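Local structure of pyridoxamine 5'-phosphate oxidase-related, FMN-binding protein (Paracoccus denitrificans, 6VNA) at residues R98-E103 / R132-S137; Q19-A24 / A91-L96. The protein probably binds heme and, as a noncanonical heme oxygenase of the FMN-binding split-barrel superfamily, probably takes part in the degradation of c-type heme. All coordinates share one frame; numbering follows the deposited sequence.

Contact 1. Residues R98-E103 / R132-S137; sequences RAVPAE and RIEPVS
A salt bridge between R98 and E134 lies over a pair of antiparallel strands, directly above the backbone bonds that join the same two residues. NH1 of R98 comes within 2.7 Å of OE1 of E134, the guanidinium and carboxylate planes being turned 51° apart, so the charged groups do not form a flat two-toothed pair. Both residues lie on the more exposed face, where long charged chains can pair and still meet solvent. The arginine folds up to reach this place: its CG sits between the backbone N and the carbonyl carbon (chi1 56°), and two further bends bring the guanidinium back over the neighbouring strand, with CB of E134 at its edge. CD of R98 also rests 3.7 Å from CG2 of V136, an apolar partner for the arginine's aliphatic part. On the neighbouring strand, CG2 of V100 packs alongside the carboxylate, 3.8 Å from OE2 of E134; a beta-branched valine suits an extended strand.

Below, R98 and E134 form a hydrogen-bonded pair, R98 N to E134 O at 3.1 Å and E134 N to R98 O at 3.0 Å. V100 and R132 form the next such pair, V100 N to R132 O being the shortest of the four backbone bonds, 2.8 Å. Between them A99 and I133 make a non-hydrogen-bonded pair on the buried face, A99 packing on W131 and I133 on A74 and L76. CG of R132 rests 4.0 Å from CB of A102, while its guanidinium forms salt bridges with D49 and D51. At V136 the strand turns a corner: V136 and S137 both face L96, a classic beta bulge. The whole is an antiparallel ladder with one mostly charged and one apolar face, part of the curled sheet expected of the pyridoxamine 5'-phosphate oxidase-like split barrel.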
loop_
_atom_site.group_PDB
_atom_site.type_symbol
_atom_site.label_atom_id
_atom_site.label_comp_id
_atom_site.label_asym_id
_atom_site.label_seq_id
_atom_site.Cartn_x
_atom_site.Cartn_y
_atom_site.Cartn_z
ATOM N N ARG A 98 -6.555 1.893 -12.160
ATOM C CA ARG A 98 -6.405 0.709 -13.039
ATOM C C ARG A 98 -5.009 0.749 -13.674
ATOM O O ARG A 98 -4.629 1.781 -14.217
ATOM C CB ARG A 98 -7.564 0.627 -14.043
ATOM C CG ARG A 98 -7.789 1.856 -14.919
ATOM C CD ARG A 98 -8.825 2.842 -14.381
ATOM N NE ARG A 98 -9.833 3.284 -15.353
ATOM C CZ ARG A 98 -9.650 4.182 -16.324
ATOM N NH1 ARG A 98 -8.473 4.757 -16.511
ATOM N NH2 ARG A 98 -10.655 4.494 -17.123
ATOM N N ALA A 99 -4.269 -0.351 -13.582
ATOM C CA ALA A 99 -2.902 -0.492 -14.111
ATOM C C ALA A 99 -2.974 -0.715 -15.621
ATOM O O ALA A 99 -3.891 -1.407 -16.068
ATOM C CB ALA A 99 -2.199 -1.631 -13.418
ATOM N N VAL A 100 -2.029 -0.139 -16.355
ATOM C CA VAL A 100 -1.901 -0.224 -17.836
ATOM C C VAL A 100 -0.419 -0.315 -18.165
ATOM O O VAL A 100 0.326 0.580 -17.811
ATOM C CB VAL A 100 -2.534 0.998 -18.529
ATOM C CG1 VAL A 100 -2.387 0.920 -20.048
ATOM C CG2 VAL A 100 -3.991 1.178 -18.129
ATOM N N PRO A 101 0.065 -1.366 -18.855
ATOM C CA PRO A 101 1.448 -1.387 -19.324
ATOM C C PRO A 101 1.774 -0.083 -20.065
ATOM O O PRO A 101 0.959 0.415 -20.815
ATOM C CB PRO A 101 1.501 -2.604 -20.255
ATOM C CG PRO A 101 0.400 -3.504 -19.731
ATOM C CD PRO A 101 -0.687 -2.574 -19.231
ATOM N N ALA A 102 2.939 0.483 -19.785
ATOM C CA ALA A 102 3.359 1.789 -20.323
ATOM C C ALA A 102 4.330 1.540 -21.473
ATOM O O ALA A 102 5.214 0.652 -21.339
ATOM C CB ALA A 102 3.981 2.617 -19.235
ATOM N N GLU A 103 4.169 2.328 -22.539
ATOM C CA GLU A 103 4.927 2.230 -23.816
ATOM C C GLU A 103 6.422 2.109 -23.526
ATOM O O GLU A 103 6.888 2.418 -22.429
ATOM C CB GLU A 103 4.680 3.456 -24.710
ATOM C CG GLU A 103 3.307 4.108 -24.572
ATOM C CD GLU A 103 2.103 3.242 -24.910
ATOM O OE1 GLU A 103 2.239 2.005 -24.929
ATOM O OE2 GLU A 103 1.026 3.816 -25.159
ATOM N N ARG A 132 1.513 2.359 -15.917
ATOM C CA ARG A 132 0.751 3.568 -15.530
ATOM C C ARG A 132 -0.419 3.120 -14.661
ATOM O O ARG A 132 -1.111 2.181 -15.057
ATOM C CB ARG A 132 0.224 4.321 -16.754
ATOM C CG ARG A 132 1.310 5.009 -17.563
ATOM C CD ARG A 132 0.796 5.476 -18.912
ATOM N NE ARG A 132 -0.378 6.328 -18.803
ATOM C CZ ARG A 132 -0.358 7.650 -18.668
ATOM N NH1 ARG A 132 0.787 8.309 -18.595
ATOM N NH2 ARG A 132 -1.496 8.313 -18.584
ATOM N N ILE A 133 -0.631 3.757 -13.516
ATOM C CA ILE A 133 -1.808 3.463 -12.655
ATOM C C ILE A 133 -2.724 4.669 -12.761
ATOM O O ILE A 133 -2.459 5.675 -12.078
ATOM C CB ILE A 133 -1.381 3.099 -11.220
ATOM C CG1 ILE A 133 -0.488 1.858 -11.245
ATOM C CG2 ILE A 133 -2.595 2.871 -10.334
ATOM C CD1 ILE A 133 0.319 1.664 -10.018
ATOM N N GLU A 134 -3.712 4.572 -13.654
ATOM C CA GLU A 134 -4.618 5.682 -14.024
ATOM C C GLU A 134 -5.634 5.844 -12.908
ATOM O O GLU A 134 -6.348 4.907 -12.581
ATOM C CB GLU A 134 -5.290 5.415 -15.364
ATOM C CG GLU A 134 -4.313 5.387 -16.525
ATOM C CD GLU A 134 -4.908 4.877 -17.829
ATOM O OE1 GLU A 134 -6.086 4.463 -17.811
ATOM O OE2 GLU A 134 -4.186 4.888 -18.858
ATOM N N PRO A 135 -5.682 7.015 -12.246
ATOM C CA PRO A 135 -6.581 7.197 -11.115
ATOM C C PRO A 135 -8.044 7.338 -11.532
ATOM O O PRO A 135 -8.325 7.984 -12.511
ATOM C CB PRO A 135 -6.070 8.475 -10.422
ATOM C CG PRO A 135 -5.304 9.217 -11.499
ATOM C CD PRO A 135 -4.774 8.158 -12.440
ATOM N N VAL A 136 -8.905 6.730 -10.726
ATOM C CA VAL A 136 -10.379 6.897 -10.715
ATOM C C VAL A 136 -10.743 7.829 -9.554
ATOM O O VAL A 136 -11.465 8.808 -9.809
ATOM C CB VAL A 136 -11.065 5.519 -10.582
ATOM C CG1 VAL A 136 -12.562 5.634 -10.384
ATOM C CG2 VAL A 136 -10.749 4.620 -11.763
ATOM N N SER A 137 -10.275 7.522 -8.332
ATOM C CA SER A 137 -10.588 8.273 -7.087
ATOM C C SER A 137 -9.397 8.300 -6.101
ATOM O O SER A 137 -8.408 7.554 -6.285
ATOM C CB SER A 137 -11.826 7.710 -6.441
ATOM O OG SER A 137 -11.521 6.551 -5.683
#

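Contact 2. Residues Q19-A24 / A91-L96; sequences QLLEAA and ARLSIL
The last turn of the helix ending at A23 crosses the strand 92-96 almost perpendicularly, at 89°, with the two axes 9.2 Å apart at their closest. L20 and L21, neighbours in the helix, reach into that gap from the helix side. L20 points at the beginning of the strand, and its CD1 does all the touching: it lies 4.0 Å from R92 N and also packs against CB of A91 and CB of L93. The single methyl of A91 leaves room for this branch beside the backbone. L21 sets out to one side, but with CG anti to its carbonyl carbon (chi1 -78°) its two methyls are carried to the strand and part company there. CD1 meets CD2 of L93 at 3.8 Å, the side chains crossing at about a right angle, whereas CD2 meets CD1 of I95 tip to tip at 4.0 Å. L93 and I95, two apart in the strand, face the helix together; M155 of helix 152-156 adds to the cover over L21 and I95.

R92 and S94 belong to the other face. R92 gives its NH1 to the carbonyls of M88 and H90, and S94 OG bonds to V41 O of the second subunit. Across the helix-strand interface itself the side chains meet through hydrocarbon alone, so the attachment rests on burial of branched aliphatic groups and the fit of their shapes, not on directed polar bonds.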
loop_
_atom_site.group_PDB
_atom_site.type_symbol
_atom_site.label_atom_id
_atom_site.label_comp_id
_atom_site.label_asym_id
_atom_site.label_seq_id
_atom_site.Cartn_x
_atom_site.Cartn_y
_atom_site.Cartn_z
ATOM N N GLN A 19 1.533 17.589 -4.750
ATOM C CA GLN A 19 2.911 17.774 -4.218
ATOM C C GLN A 19 3.445 16.413 -3.747
ATOM O O GLN A 19 4.651 16.128 -4.013
ATOM C CB GLN A 19 2.950 18.825 -3.095
ATOM C CG GLN A 19 2.903 20.267 -3.592
ATOM C CD GLN A 19 2.598 21.317 -2.538
ATOM O OE1 GLN A 19 1.869 21.102 -1.578
ATOM N NE2 GLN A 19 3.149 22.502 -2.727
ATOM N N LEU A 20 2.600 15.619 -3.074
ATOM C CA LEU A 20 2.923 14.230 -2.653
ATOM C C LEU A 20 3.300 13.392 -3.878
ATOM O O LEU A 20 4.339 12.666 -3.823
ATOM C CB LEU A 20 1.739 13.607 -1.902
ATOM C CG LEU A 20 1.542 14.130 -0.481
ATOM C CD1 LEU A 20 0.359 13.478 0.206
ATOM C CD2 LEU A 20 2.806 13.915 0.342
ATOM N N LEU A 21 2.519 13.471 -4.954
ATOM C CA LEU A 21 2.811 12.654 -6.162
ATOM C C LEU A 21 4.135 13.110 -6.802
ATOM O O LEU A 21 4.922 12.224 -7.193
ATOM C CB LEU A 21 1.627 12.719 -7.131
ATOM C CG LEU A 21 0.443 11.830 -6.740
ATOM C CD1 LEU A 21 -0.860 12.336 -7.344
ATOM C CD2 LEU A 21 0.697 10.403 -7.163
ATOM N N GLU A 22 4.404 14.421 -6.865
ATOM C CA GLU A 22 5.669 14.975 -7.441
ATOM C C GLU A 22 6.875 14.501 -6.626
ATOM O O GLU A 22 7.920 14.211 -7.235
ATOM C CB GLU A 22 5.601 16.501 -7.512
ATOM C CG GLU A 22 6.918 17.166 -7.902
ATOM C CD GLU A 22 7.475 16.781 -9.264
ATOM O OE1 GLU A 22 6.664 16.575 -10.194
ATOM O OE2 GLU A 22 8.726 16.684 -9.389
ATOM N N ALA A 23 6.732 14.364 -5.302
ATOM C CA ALA A 23 7.837 13.984 -4.383
ATOM C C ALA A 23 8.015 12.458 -4.293
ATOM O O ALA A 23 9.083 12.033 -3.846
ATOM C CB ALA A 23 7.581 14.588 -3.026
ATOM N N ALA A 24 7.021 11.667 -4.717
ATOM C CA ALA A 24 6.953 10.190 -4.558
ATOM C C ALA A 24 8.099 9.485 -5.294
ATOM O O ALA A 24 8.263 9.702 -6.488
ATOM C CB ALA A 24 5.614 9.693 -5.051
ATOM N N ALA A 91 1.481 13.165 6.109
ATOM C CA ALA A 91 0.502 13.360 5.020
ATOM C C ALA A 91 0.576 12.127 4.116
ATOM O O ALA A 91 1.713 11.608 3.875
ATOM C CB ALA A 91 0.781 14.637 4.263
ATOM N N ARG A 92 -0.564 11.678 3.605
ATOM C CA ARG A 92 -0.616 10.447 2.780
ATOM C C ARG A 92 -1.862 10.416 1.911
ATOM O O ARG A 92 -2.967 10.825 2.354
ATOM C CB ARG A 92 -0.607 9.218 3.680
ATOM C CG ARG A 92 -1.753 9.223 4.673
ATOM C CD ARG A 92 -1.209 8.718 5.984
ATOM N NE ARG A 92 -2.249 8.374 6.935
ATOM C CZ ARG A 92 -2.400 8.896 8.135
ATOM N NH1 ARG A 92 -1.602 9.860 8.583
ATOM N NH2 ARG A 92 -3.389 8.450 8.882
ATOM N N LEU A 93 -1.670 9.924 0.702
ATOM C CA LEU A 93 -2.697 9.917 -0.363
ATOM C C LEU A 93 -2.970 8.459 -0.741
ATOM O O LEU A 93 -1.965 7.730 -1.009
ATOM C CB LEU A 93 -2.136 10.720 -1.541
ATOM C CG LEU A 93 -3.026 10.693 -2.774
ATOM C CD1 LEU A 93 -4.358 11.361 -2.461
ATOM C CD2 LEU A 93 -2.318 11.345 -3.959
ATOM N N SER A 94 -4.239 8.042 -0.686
ATOM C CA SER A 94 -4.742 6.723 -1.161
ATOM C C SER A 94 -5.331 6.929 -2.545
ATOM O O SER A 94 -6.266 7.732 -2.658
ATOM C CB SER A 94 -5.813 6.137 -0.286
ATOM O OG SER A 94 -5.299 5.763 0.973
ATOM N N ILE A 95 -4.841 6.205 -3.539
ATOM C CA ILE A 95 -5.441 6.237 -4.898
ATOM C C ILE A 95 -6.052 4.872 -5.211
ATOM O O ILE A 95 -5.431 3.875 -4.870
ATOM C CB ILE A 95 -4.377 6.655 -5.914
ATOM C CG1 ILE A 95 -3.938 8.086 -5.622
ATOM C CG2 ILE A 95 -4.879 6.475 -7.337
ATOM C CD1 ILE A 95 -2.830 8.556 -6.512
ATOM N N LEU A 96 -7.251 4.884 -5.794
ATOM C CA LEU A 96 -7.902 3.740 -6.481
ATOM C C LEU A 96 -7.698 3.963 -7.982
ATOM O O LEU A 96 -8.031 5.045 -8.452
ATOM C CB LEU A 96 -9.393 3.688 -6.135
ATOM C CG LEU A 96 -9.786 3.478 -4.668
ATOM C CD1 LEU A 96 -11.298 3.406 -4.520
ATOM C CD2 LEU A 96 -9.164 2.231 -4.071
#

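Overall arrangement
Contact 2 (19-24 with 91-96) closes before contact 1 (98-103 with 132-137) opens along the chain, and strand 92-101 runs through both, its first half under the helix and its second half paired with strand 128-135. Their centres lie about 15 Å apart, yet they meet directly: P135 and S137 pack on I95, and V136 and S137 probably bond to the backbone of L96. Thus strand 92-101 is paired first with strand 137-141 and then with strand 128-135, the corner at V136 marking the change. One curled antiparallel sheet therefore links the helix-covered core, next to the second subunit, with the more exposed ladder of contact 1.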